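Local coordinates for protein mandelate racemase/muconate lactonizing enzyme (PDB 2OG9) that is an enolase-superfamily protein that probably racemises mandelate or a related 2-hydroxy acid, at residues Cys23-Ala28 against Lys372-Glu377; Ser303-Ala308 against Ala326-Glu331. All coordinates share one frame; numbering follows the deposited sequence.

Interaction 1 of 2, residues Cys23-Ala28 against Lys372-Glu377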
loop_
_atom_site.group_PDB
_atom_site.type_symbol
_atom_site.label_atom_id
_atom_site.label_comp_id
_atom_site.label_asym_id
_atom_site.label_seq_id
_atom_site.Cartn_x
_atom_site.Cartn_y
_atom_site.Cartn_z
ATOM N N CYS A 23 26.555 -4.053 -41.200
ATOM C CA CYS A 23 27.969 -3.706 -41.210
ATOM C C CYS A 23 28.707 -4.183 -39.964
ATOM O O CYS A 23 28.323 -3.855 -38.847
ATOM C CB CYS A 23 28.082 -2.186 -41.346
ATOM S SG CYS A 23 29.741 -1.522 -41.244
ATOM N N TYR A 24 29.771 -4.959 -40.153
ATOM C CA TYR A 24 30.539 -5.461 -39.017
ATOM C C TYR A 24 31.765 -4.613 -38.727
ATOM O O TYR A 24 32.771 -4.671 -39.441
ATOM C CB TYR A 24 30.930 -6.919 -39.245
ATOM C CG TYR A 24 29.755 -7.849 -39.068
ATOM C CD1 TYR A 24 29.579 -8.564 -37.884
ATOM C CD2 TYR A 24 28.785 -7.971 -40.063
ATOM C CE1 TYR A 24 28.464 -9.377 -37.694
ATOM C CE2 TYR A 24 27.665 -8.780 -39.883
ATOM C CZ TYR A 24 27.515 -9.479 -38.697
ATOM O OH TYR A 24 26.420 -10.293 -38.521
ATOM N N LEU A 25 31.651 -3.817 -37.670
ATOM C CA LEU A 25 32.704 -2.917 -37.221
ATOM C C LEU A 25 33.790 -3.663 -36.456
ATOM O O LEU A 25 33.548 -4.194 -35.371
ATOM C CB LEU A 25 32.099 -1.841 -36.314
ATOM C CG LEU A 25 33.051 -0.878 -35.606
ATOM C CD1 LEU A 25 33.764 -0.017 -36.637
ATOM C CD2 LEU A 25 32.258 -0.006 -34.632
ATOM N N PRO A 26 35.007 -3.725 -37.015
ATOM C CA PRO A 26 36.079 -4.427 -36.309
ATOM C C PRO A 26 36.611 -3.521 -35.204
ATOM O O PRO A 26 36.731 -2.311 -35.394
ATOM C CB PRO A 26 37.102 -4.676 -37.412
ATOM C CG PRO A 26 36.976 -3.451 -38.240
ATOM C CD PRO A 26 35.468 -3.238 -38.328
ATOM N N LEU A 27 36.904 -4.091 -34.043
ATOM C CA LEU A 27 37.418 -3.288 -32.944
ATOM C C LEU A 27 38.939 -3.375 -32.921
ATOM O O LEU A 27 39.508 -4.463 -33.001
ATOM C CB LEU A 27 36.831 -3.770 -31.614
ATOM C CG LEU A 27 35.300 -3.709 -31.510
ATOM C CD1 LEU A 27 34.864 -4.185 -30.141
ATOM C CD2 LEU A 27 34.816 -2.290 -31.753
ATOM N N ALA A 28 39.595 -2.220 -32.831
ATOM C CA ALA A 28 41.053 -2.170 -32.808
ATOM C C ALA A 28 41.583 -2.921 -31.596
ATOM O O ALA A 28 42.707 -3.421 -31.601
ATOM C CB ALA A 28 41.526 -0.723 -32.771
ATOM N N LYS A 372 31.184 0.217 -46.663
ATOM C CA LYS A 372 31.013 -0.713 -47.773
ATOM C C LYS A 372 31.850 -1.974 -47.570
ATOM O O LYS A 372 31.339 -3.089 -47.652
ATOM C CB LYS A 372 31.402 -0.028 -49.090
ATOM C CG LYS A 372 31.452 -0.937 -50.318
ATOM C CD LYS A 372 30.080 -1.226 -50.924
ATOM C CE LYS A 372 29.266 -2.202 -50.091
ATOM N NZ LYS A 372 27.986 -2.572 -50.765
ATOM N N ALA A 373 33.135 -1.793 -47.288
ATOM C CA ALA A 373 34.044 -2.914 -47.090
ATOM C C ALA A 373 33.673 -3.815 -45.910
ATOM O O ALA A 373 34.036 -4.991 -45.882
ATOM C CB ALA A 373 35.459 -2.396 -46.907
ATOM N N TRP A 374 32.954 -3.269 -44.936
ATOM C CA TRP A 374 32.582 -4.053 -43.762
ATOM C C TRP A 374 31.162 -4.601 -43.809
ATOM O O TRP A 374 30.719 -5.273 -42.875
ATOM C CB TRP A 374 32.758 -3.221 -42.490
ATOM C CG TRP A 374 34.180 -2.843 -42.182
ATOM C CD1 TRP A 374 35.308 -3.554 -42.489
ATOM C CD2 TRP A 374 34.616 -1.708 -41.426
ATOM N NE1 TRP A 374 36.418 -2.933 -41.966
ATOM C CE2 TRP A 374 36.022 -1.797 -41.309
ATOM C CE3 TRP A 374 33.955 -0.624 -40.832
ATOM C CZ2 TRP A 374 36.779 -0.841 -40.621
ATOM C CZ3 TRP A 374 34.710 0.327 -40.145
ATOM C CH2 TRP A 374 36.107 0.209 -40.048
ATOM N N THR A 375 30.454 -4.322 -44.897
ATOM C CA THR A 375 29.082 -4.788 -45.051
ATOM C C THR A 375 29.036 -6.248 -45.501
ATOM O O THR A 375 29.563 -6.599 -46.557
ATOM C CB THR A 375 28.335 -3.911 -46.067
ATOM O OG1 THR A 375 28.387 -2.547 -45.635
ATOM C CG2 THR A 375 26.883 -4.341 -46.186
ATOM N N ARG A 376 28.401 -7.096 -44.697
ATOM C CA ARG A 376 28.301 -8.515 -45.022
ATOM C C ARG A 376 26.941 -8.887 -45.595
ATOM O O ARG A 376 26.792 -9.926 -46.237
ATOM C CB ARG A 376 28.594 -9.359 -43.781
ATOM C CG ARG A 376 30.006 -9.166 -43.252
ATOM C CD ARG A 376 30.303 -10.068 -42.064
ATOM N NE ARG A 376 31.576 -9.718 -41.444
ATOM C CZ ARG A 376 32.017 -10.226 -40.298
ATOM N NH1 ARG A 376 31.286 -11.116 -39.640
ATOM N NH2 ARG A 376 33.183 -9.832 -39.805
ATOM N N GLU A 377 25.952 -8.032 -45.362
ATOM C CA GLU A 377 24.602 -8.264 -45.858
ATOM C C GLU A 377 23.930 -6.936 -46.159
ATOM O O GLU A 377 24.205 -5.929 -45.503
ATOM C CB GLU A 377 23.749 -9.000 -44.815
ATOM C CG GLU A 377 24.147 -10.435 -44.528
ATOM C CD GLU A 377 23.095 -11.174 -43.707
ATOM O OE1 GLU A 377 22.986 -10.927 -42.485
ATOM O OE2 GLU A 377 22.368 -12.002 -44.291
HETATM O O HOH W 1 24.433 -9.907 -40.311
HETATM O O HOH W 2 34.230 -6.729 -40.635
#

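Interaction 2 of 2, residues Ser303-Ala308 against Ala326-Glu331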
loop_
_atom_site.group_PDB
_atom_site.type_symbol
_atom_site.label_atom_id
_atom_site.label_comp_id
_atom_site.label_asym_id
_atom_site.label_seq_id
_atom_site.Cartn_x
_atom_site.Cartn_y
_atom_site.Cartn_z
ATOM N N SER A 303 10.436 10.528 -20.698
ATOM C CA SER A 303 9.291 11.196 -20.088
ATOM C C SER A 303 9.009 10.582 -18.725
ATOM O O SER A 303 8.689 11.292 -17.777
ATOM C CB SER A 303 8.036 11.048 -20.957
ATOM O OG SER A 303 8.252 11.545 -22.263
ATOM N N LEU A 304 9.098 9.258 -18.639
ATOM C CA LEU A 304 8.858 8.557 -17.376
ATOM C C LEU A 304 9.944 8.925 -16.359
ATOM O O LEU A 304 9.649 9.177 -15.191
ATOM C CB LEU A 304 8.844 7.036 -17.593
ATOM C CG LEU A 304 7.642 6.446 -18.343
ATOM C CD1 LEU A 304 7.779 4.936 -18.435
ATOM C CD2 LEU A 304 6.353 6.806 -17.612
ATOM N N ALA A 305 11.195 8.962 -16.807
ATOM C CA ALA A 305 12.308 9.307 -15.923
ATOM C C ALA A 305 12.205 10.755 -15.453
ATOM O O ALA A 305 12.504 11.070 -14.298
ATOM C CB ALA A 305 13.645 9.087 -16.638
ATOM N N GLU A 306 11.787 11.633 -16.360
ATOM C CA GLU A 306 11.649 13.050 -16.048
ATOM C C GLU A 306 10.621 13.243 -14.936
ATOM O O GLU A 306 10.877 13.936 -13.943
ATOM C CB GLU A 306 11.219 13.814 -17.303
ATOM C CG GLU A 306 11.476 15.305 -17.258
ATOM C CD GLU A 306 10.607 16.022 -16.252
ATOM O OE1 GLU A 306 9.371 15.846 -16.307
ATOM O OE2 GLU A 306 11.159 16.768 -15.412
ATOM N N HIS A 307 9.461 12.614 -15.110
ATOM C CA HIS A 307 8.369 12.698 -14.143
ATOM C C HIS A 307 8.776 12.121 -12.789
ATOM O O HIS A 307 8.369 12.625 -11.746
ATOM C CB HIS A 307 7.144 11.941 -14.674
ATOM C CG HIS A 307 5.914 12.115 -13.841
ATOM N ND1 HIS A 307 5.276 13.331 -13.697
ATOM C CD2 HIS A 307 5.200 11.228 -13.108
ATOM C CE1 HIS A 307 4.224 13.184 -12.912
ATOM N NE2 HIS A 307 4.155 11.919 -12.542
ATOM N N ALA A 308 9.579 11.064 -12.809
ATOM C CA ALA A 308 10.019 10.431 -11.570
ATOM C C ALA A 308 11.135 11.224 -10.895
ATOM O O ALA A 308 11.596 10.852 -9.819
ATOM C CB ALA A 308 10.485 9.004 -11.848
ATOM N N ALA A 326 20.715 16.294 -24.844
ATOM C CA ALA A 326 20.553 17.742 -24.892
ATOM C C ALA A 326 19.099 18.136 -24.634
ATOM O O ALA A 326 18.820 19.224 -24.136
ATOM C CB ALA A 326 21.000 18.272 -26.254
ATOM N N ALA A 327 18.182 17.242 -24.976
ATOM C CA ALA A 327 16.754 17.491 -24.809
ATOM C C ALA A 327 16.183 17.153 -23.427
ATOM O O ALA A 327 15.005 17.393 -23.183
ATOM C CB ALA A 327 15.972 16.728 -25.892
ATOM N N TYR A 328 16.999 16.605 -22.529
ATOM C CA TYR A 328 16.515 16.254 -21.185
ATOM C C TYR A 328 16.603 17.480 -20.271
ATOM O O TYR A 328 17.609 18.185 -20.269
ATOM C CB TYR A 328 17.350 15.106 -20.608
ATOM C CG TYR A 328 16.699 14.391 -19.440
ATOM C CD1 TYR A 328 15.563 13.598 -19.628
ATOM C CD2 TYR A 328 17.219 14.500 -18.150
ATOM C CE1 TYR A 328 14.959 12.929 -18.553
ATOM C CE2 TYR A 328 16.624 13.838 -17.073
ATOM C CZ TYR A 328 15.495 13.057 -17.283
ATOM O OH TYR A 328 14.897 12.419 -16.215
ATOM N N PRO A 329 15.555 17.740 -19.471
ATOM C CA PRO A 329 15.492 18.885 -18.550
ATOM C C PRO A 329 16.654 19.028 -17.569
ATOM O O PRO A 329 17.151 20.132 -17.352
ATOM C CB PRO A 329 14.158 18.678 -17.828
ATOM C CG PRO A 329 13.333 17.915 -18.837
ATOM C CD PRO A 329 14.328 16.926 -19.373
ATOM N N ARG A 330 17.079 17.922 -16.964
ATOM C CA ARG A 330 18.173 17.966 -15.993
ATOM C C ARG A 330 19.517 17.571 -16.598
ATOM O O ARG A 330 19.576 16.727 -17.487
ATOM C CB ARG A 330 17.854 17.060 -14.801
ATOM C CG ARG A 330 16.775 17.609 -13.876
ATOM C CD ARG A 330 16.529 16.664 -12.712
ATOM N NE ARG A 330 15.686 15.535 -13.087
ATOM C CZ ARG A 330 14.376 15.623 -13.295
ATOM N NH1 ARG A 330 13.759 16.788 -13.164
ATOM N NH2 ARG A 330 13.678 14.545 -13.627
ATOM N N GLU A 331 20.591 18.178 -16.097
ATOM C CA GLU A 331 21.940 17.917 -16.600
ATOM C C GLU A 331 22.325 16.444 -16.680
ATOM O O GLU A 331 22.544 15.792 -15.660
ATOM C CB GLU A 331 22.979 18.658 -15.743
ATOM C CG GLU A 331 23.065 20.156 -16.005
ATOM C CD GLU A 331 23.608 20.480 -17.392
ATOM O OE1 GLU A 331 24.683 19.952 -17.745
ATOM O OE2 GLU A 331 22.965 21.269 -18.123
#

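Interaction 1 of 2, residues Cys23-Ala28 against Lys372-Glu377
The carbonyl oxygen of Trp-374 receives the backbone N-H of Tyr-24 in a nearly straight hydrogen bond, N to O 2.9 Å, with the donor 38° out of the carbonyl plane. The CA of Cys-23 adds a weaker C-H contact to this oxygen. Next to this bond Cys-23 and Thr-375 pair in antiparallel, non-hydrogen-bonded fashion, CA to CA 4.1 Å. Here the C-terminal strand 375-382, which follows a short helical turn around 372-374, joins as an outer strand the antiparallel sheet that also holds strands 15-26, 46-56 and 61-69, so the end of the chain returns to the N-terminal domain.

The guanidinium of Arg-376 lies on one face of the Tyr-24 ring, planes only 7° apart and centres 4.0 Å apart, an off-centre cation-pi stack. Its arm is extended from CG to NE, which lays CD against Tyr-24 CD2 (3.3 Å) and brings CZ over CG; NH2 turns to Glu-46 in a salt bridge that anchors the group. At the ring's far end, a water links Tyr-24 OH to Glu-377 OE1. The indole of Trp-374 offers its six-membered ring to Pro-26, whose CD sits 3.5 Å from the ring centroid as a CH-pi contact; the C-H bonds on CD, next to the ring nitrogen, are somewhat polarised and suit the electron-rich indole face. Leu-25 CD1 reaches Trp-374 CZ3 at 3.6 Å.

Interaction 2 of 2, residues Ser303-Ala308 against Ala326-Glu331
Arg-330 NH2 donates to the backbone oxygen of Glu-306, N to O 2.9 Å with 155° at the hydrogen. The acceptor lies in the guanidinium plane, and the donor sits on a lone pair in the carbonyl plane. The neighbouring NH1 makes a long, weak salt bridge to Glu-306 OE2 at 3.4 Å, with carboxylate and guanidinium planes 42° apart, so one arginine holds both the backbone and the side chain of a single residue. In the TIM-barrel domain of this enolase-superfamily protein, the contact ties the last turn of helix 295-307 to the loop between helix 318-326 and strand 333-335.

Arginine suits the place because its several N-H groups can serve Glu-306 O, which lies in that last turn, where a further helical turn would otherwise supply the donor; a bend at chi3 (-79°) turns the guanidinium, while NE bonds to Leu-310 O just past the helix. The hydroxyl of Tyr-328 hydrogen-bonds to the same Leu-310 O. With CG anti to the backbone N (chi1 -162°), its ring points its OH end at the helix backbone; the methyl of Ala-305 lies 3.6 Å from the hydroxyl oxygen, small enough for the phenol end to reach the backbone. Pro-329 packs beside the acid: Glu-306 is bent at chi2, and its aliphatic CG meets Pro-329 CG at 3.6 Å. Glu-306 CB also comes to 4.0 Å from Tyr-328 CE1.

The two contacts lie on opposite sides of the chain's centre, their own centres 35 Å apart and their nearest atoms about 22 Å apart, so neither touches the other. Interaction 2 is nested in sequence inside the loop closed by interaction 1. The wide loop returns the C-terminal strand to the N-terminal sheet, whereas the short one joins a barrel helix to a following loop within the C-terminal domain. The calcium ions seen in the crystal are bound at Ala-254 and Phe-257, in neither contact. Their settings also differ: no other subunit touches 23-28 or 372-377, while beside interaction 2 Ser-303, Leu-304 and His-307 pack against the same helix of a second copy of the protein.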